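PDB 7ATL: esterase from uncultured bacterium pCosCE1, which hydrolyses carboxylic esters as a family VIII carboxylesterase of beta-lactamase-like fold and also shows promiscuous acyltransferase activity. Local coordinates for residues A[123-128]-A[140-145]; A[234-239]-A[246-251]. One frame throughout, in Å; residues are numbered along the deposited sequence.

How the contacts relate
Contact 1 (123-128 with 140-145) is buried and links the loops that precede and follow helix 132-136 in the chain, largely through charged side chains: an aspartate holding backbone N-H groups and an arginine-glutamate salt bridge. Contact 2 (234-239 with 246-251) is a partly buried beta hairpin, held mainly by backbone hydrogen bonds, with M235, L237, I247 and L249 on one face and L236, T238, E246 and E248 on the other. The centres lie 8 Å apart, and the two contacts touch. R124 NH2 forms a salt bridge with E248 OE1 at 2.7 Å, M142 O probably accepts from A250 N, and L125 packs on strand 246-249, which thus borders both loops.

Contact 1: A[123-128]-A[140-145]; sequences YRLSQP and DGMELS
R124 and E143 form a salt bridge, with NH1 of R124 2.7 Å from OE1 of E143. The carboxylate carbon lies in the guanidinium plane, at its edge, although the two planar groups are turned 40° against each other. R124 can reach across because its chain runs extended as far as CD and then bends at chi3. Its NH2 has a second carboxylate partner in E248, so the guanidinium joins this loop pair to strand 246-249.

D140 makes the other polar link, using both oxygens on consecutive backbone amides. R124 N donates to the syn lone pair of D140 OD1 over 2.9 Å with an N-H...O angle of 152°. The bond from L125 N to D140 OD2 is also short, 2.8 Å, but strongly bent and weak. These amides open the 3-10 segment 124-126, and the carboxylate therefore meets its N-terminal end. E143 in turn grips its own loop: OE1 accepts a nearly straight bond from D140 N, while OE2 takes the syn approach of G141 N and a weaker bond from M142 N. With R124 alongside, this gathering of donors would favour a charged glutamate.

Y123 probably corresponds to the tyrosine that accompanies the SxxK motif of beta-lactamase-like esterases; its OH is hydrogen-bonded to K68 and, through a water 2.6 Å from Y123 OH, to D140 O. OD1 of D140 sits at the edge of the Y123 ring, 3.3 Å from CD1, and the ring and carboxylate planes stand 76° apart. Y171 meets the same ring edge-to-face.

Farther out the contact turns apolar. CD2 of L125 approaches the terminal CE of M142 at 4.2 Å, the side chains crossing at about a right angle, and both residues also rest on I247.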
# COMPACT_ATOMS: atom_id res chain seq x y z
N TYR A 123 -10.66 -3.23 -9.25
CA TYR A 123 -10.98 -2.12 -8.34
C TYR A 123 -12.08 -1.30 -9.02
O TYR A 123 -12.01 -1.20 -10.26
CB TYR A 123 -9.74 -1.26 -8.09
CG TYR A 123 -9.07 -1.43 -6.75
CD1 TYR A 123 -9.80 -1.43 -5.57
CD2 TYR A 123 -7.68 -1.48 -6.66
CE1 TYR A 123 -9.17 -1.55 -4.34
CE2 TYR A 123 -7.04 -1.58 -5.44
CZ TYR A 123 -7.78 -1.63 -4.28
OH TYR A 123 -7.14 -1.75 -3.09
N ARG A 124 -13.04 -0.79 -8.26
CA ARG A 124 -14.12 0.07 -8.77
C ARG A 124 -13.48 1.33 -9.37
O ARG A 124 -14.03 1.84 -10.37
CB ARG A 124 -15.08 0.41 -7.62
CG ARG A 124 -16.35 1.14 -8.02
CD ARG A 124 -17.16 1.44 -6.77
NE ARG A 124 -17.45 2.86 -6.70
CZ ARG A 124 -17.14 3.69 -5.71
NH1 ARG A 124 -16.52 3.28 -4.62
NH2 ARG A 124 -17.50 4.96 -5.79
N LEU A 125 -12.36 1.78 -8.79
CA LEU A 125 -11.65 3.00 -9.27
C LEU A 125 -10.94 2.73 -10.60
O LEU A 125 -10.59 3.73 -11.27
CB LEU A 125 -10.71 3.54 -8.19
CG LEU A 125 -9.66 2.58 -7.62
CD1 LEU A 125 -8.63 2.17 -8.65
CD2 LEU A 125 -8.96 3.21 -6.44
N SER A 126 -10.76 1.46 -11.00
CA SER A 126 -10.23 1.06 -12.33
C SER A 126 -11.36 0.93 -13.35
O SER A 126 -11.03 0.63 -14.51
CB SER A 126 -9.49 -0.23 -12.31
OG SER A 126 -8.53 -0.22 -11.28
N GLN A 127 -12.63 1.09 -12.92
CA GLN A 127 -13.80 0.88 -13.80
C GLN A 127 -14.41 2.23 -14.14
O GLN A 127 -14.37 3.13 -13.31
CB GLN A 127 -14.78 -0.09 -13.15
CG GLN A 127 -14.30 -1.53 -13.20
CD GLN A 127 -15.32 -2.47 -12.60
OE1 GLN A 127 -16.44 -2.09 -12.23
NE2 GLN A 127 -14.92 -3.72 -12.49
N PRO A 128 -14.97 2.40 -15.36
CA PRO A 128 -15.65 3.64 -15.73
C PRO A 128 -16.88 3.81 -14.83
O PRO A 128 -17.26 2.85 -14.19
CB PRO A 128 -16.02 3.48 -17.22
CG PRO A 128 -15.54 2.10 -17.66
CD PRO A 128 -15.00 1.39 -16.44
N ASP A 140 -14.17 0.28 -2.39
CA ASP A 140 -12.71 0.08 -2.59
C ASP A 140 -11.96 0.20 -1.27
O ASP A 140 -10.76 -0.07 -1.29
CB ASP A 140 -12.17 1.05 -3.65
CG ASP A 140 -12.53 0.71 -5.08
OD1 ASP A 140 -12.91 -0.48 -5.35
OD2 ASP A 140 -12.39 1.63 -5.95
N GLY A 141 -12.62 0.59 -0.17
CA GLY A 141 -12.00 0.68 1.17
C GLY A 141 -11.69 2.10 1.64
O GLY A 141 -11.25 2.24 2.79
N MET A 142 -11.92 3.15 0.84
CA MET A 142 -11.49 4.54 1.21
C MET A 142 -12.67 5.52 1.33
O MET A 142 -12.44 6.66 1.79
CB MET A 142 -10.48 5.04 0.18
CG MET A 142 -9.15 4.29 0.31
SD MET A 142 -8.09 4.52 -1.13
CE MET A 142 -8.91 3.42 -2.28
N GLU A 143 -13.88 5.06 1.02
CA GLU A 143 -15.12 5.88 0.93
C GLU A 143 -16.05 5.54 2.10
O GLU A 143 -15.81 4.53 2.79
CB GLU A 143 -15.82 5.64 -0.41
CG GLU A 143 -16.44 4.25 -0.56
CD GLU A 143 -15.43 3.21 -1.01
OE1 GLU A 143 -15.24 3.09 -2.22
OE2 GLU A 143 -14.78 2.57 -0.13
N LEU A 144 -17.10 6.34 2.31
CA LEU A 144 -18.11 6.06 3.37
C LEU A 144 -19.03 4.94 2.89
O LEU A 144 -19.31 4.85 1.68
CB LEU A 144 -18.89 7.34 3.70
CG LEU A 144 -18.08 8.49 4.30
CD1 LEU A 144 -18.98 9.67 4.62
CD2 LEU A 144 -17.31 8.07 5.54
N SER A 145 -19.45 4.08 3.80
CA SER A 145 -20.40 2.98 3.53
C SER A 145 -20.98 2.48 4.85
O SER A 145 -20.37 2.73 5.91
CB SER A 145 -19.74 1.84 2.77
OG SER A 145 -19.29 0.81 3.63
O HOH W 1 -8.59 -1.68 -0.97

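Contact 2: A[234-239]-A[246-251]; sequences GMLLTL and EIELAP
L237 and I247 pair through two reciprocal backbone bonds, L237 N to I247 O and I247 N to L237 O, each 3.0 Å. The next hydrogen-bonded pair is less even: L249 N reaches M235 O at 3.2 Å, but the return bond from M235 N to L249 O is weak. L249 O also accepts a weak bond from G234 N, 2.8 Å away, and so serves two donors. CA-H groups of E248, L236 and E246 lie against the carbonyl oxygens of M235, I247 and L237 respectively.

On the solvent-facing side a water joins T238 OG1 to E246 OE2, 2.6 Å from each. A second water donates to G234 O and, weakly, to E248 OE2, while OE1 of E248 is held by R124. CD2 of L236 lies 3.5 Å from CG of E248, beside its extended chain. On the opposite face, that of L237, I247 and L249, I247 CG2 touches both L237 CB (3.9 Å) and L239 CD2 (3.7 Å), and CD1 of L237 meets CD1 of L249. The strand directions, 147° apart, and the alternating hydrogen-bonded and non-hydrogen-bonded pairs are those of a twisted two-stranded antiparallel beta hairpin.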
# COMPACT_ATOMS: atom_id res chain seq x y z
N GLY A 234 -16.09 12.12 0.35
CA GLY A 234 -16.86 11.68 -0.83
C GLY A 234 -16.45 12.38 -2.11
O GLY A 234 -17.17 12.27 -3.10
N MET A 235 -15.31 13.05 -2.12
CA MET A 235 -14.76 13.69 -3.35
C MET A 235 -14.39 12.62 -4.39
O MET A 235 -13.66 11.67 -4.04
CB MET A 235 -13.51 14.49 -2.98
CG MET A 235 -13.15 15.62 -3.90
SD MET A 235 -12.03 16.72 -3.00
CE MET A 235 -12.25 18.22 -3.95
N LEU A 236 -14.81 12.82 -5.64
CA LEU A 236 -14.38 12.00 -6.80
C LEU A 236 -13.23 12.70 -7.54
O LEU A 236 -13.51 13.63 -8.31
CB LEU A 236 -15.56 11.78 -7.75
CG LEU A 236 -16.81 11.13 -7.16
CD1 LEU A 236 -17.71 10.57 -8.26
CD2 LEU A 236 -16.46 10.03 -6.17
N LEU A 237 -12.01 12.18 -7.37
CA LEU A 237 -10.74 12.67 -7.99
C LEU A 237 -10.41 11.85 -9.25
O LEU A 237 -10.49 10.62 -9.18
CB LEU A 237 -9.61 12.52 -6.96
CG LEU A 237 -9.69 13.47 -5.78
CD1 LEU A 237 -8.44 13.37 -4.93
CD2 LEU A 237 -9.91 14.90 -6.25
N THR A 238 -10.00 12.52 -10.33
CA THR A 238 -9.51 11.85 -11.57
C THR A 238 -8.12 11.27 -11.25
O THR A 238 -7.23 12.00 -10.80
CB THR A 238 -9.54 12.78 -12.80
OG1 THR A 238 -10.79 13.44 -12.81
CG2 THR A 238 -9.37 12.05 -14.11
N LEU A 239 -7.96 9.96 -11.41
CA LEU A 239 -6.64 9.32 -11.20
C LEU A 239 -5.74 9.73 -12.35
O LEU A 239 -6.24 10.00 -13.45
CB LEU A 239 -6.83 7.80 -11.10
CG LEU A 239 -7.47 7.35 -9.80
CD1 LEU A 239 -8.25 6.05 -9.96
CD2 LEU A 239 -6.42 7.24 -8.72
N GLU A 246 -11.79 7.30 -11.72
CA GLU A 246 -12.19 8.21 -10.62
C GLU A 246 -12.18 7.40 -9.33
O GLU A 246 -12.69 6.29 -9.33
CB GLU A 246 -13.55 8.86 -10.85
CG GLU A 246 -13.53 9.92 -11.93
CD GLU A 246 -14.74 10.84 -11.93
OE1 GLU A 246 -15.73 10.52 -11.23
OE2 GLU A 246 -14.69 11.88 -12.62
N ILE A 247 -11.61 7.99 -8.29
CA ILE A 247 -11.46 7.37 -6.95
C ILE A 247 -12.30 8.20 -5.98
O ILE A 247 -12.29 9.45 -6.08
CB ILE A 247 -9.98 7.29 -6.53
CG1 ILE A 247 -9.84 6.81 -5.08
CG2 ILE A 247 -9.28 8.63 -6.74
CD1 ILE A 247 -8.46 6.42 -4.71
N GLU A 248 -12.98 7.52 -5.06
CA GLU A 248 -13.85 8.13 -4.02
C GLU A 248 -13.09 8.11 -2.70
O GLU A 248 -12.87 7.01 -2.18
CB GLU A 248 -15.16 7.36 -3.90
CG GLU A 248 -16.22 8.16 -3.18
CD GLU A 248 -17.58 7.53 -2.94
OE1 GLU A 248 -17.94 6.52 -3.60
OE2 GLU A 248 -18.26 8.08 -2.06
N LEU A 249 -12.76 9.28 -2.16
CA LEU A 249 -12.01 9.38 -0.89
C LEU A 249 -12.87 10.04 0.18
O LEU A 249 -13.56 11.03 -0.14
CB LEU A 249 -10.73 10.19 -1.12
CG LEU A 249 -9.71 9.53 -2.04
CD1 LEU A 249 -8.55 10.50 -2.33
CD2 LEU A 249 -9.24 8.22 -1.44
N ALA A 250 -12.80 9.51 1.39
CA ALA A 250 -13.51 10.02 2.57
C ALA A 250 -12.52 10.06 3.73
O ALA A 250 -12.42 9.12 4.52
CB ALA A 250 -14.72 9.17 2.83
N PRO A 251 -11.75 11.16 3.85
CA PRO A 251 -10.78 11.32 4.94
C PRO A 251 -11.33 11.15 6.37
O PRO A 251 -10.54 10.86 7.23
CB PRO A 251 -10.21 12.72 4.71
CG PRO A 251 -10.37 12.90 3.22
CD PRO A 251 -11.70 12.28 2.89
O HOH W 2 -18.83 10.33 -3.15
O HOH W 3 -12.47 11.96 -14.05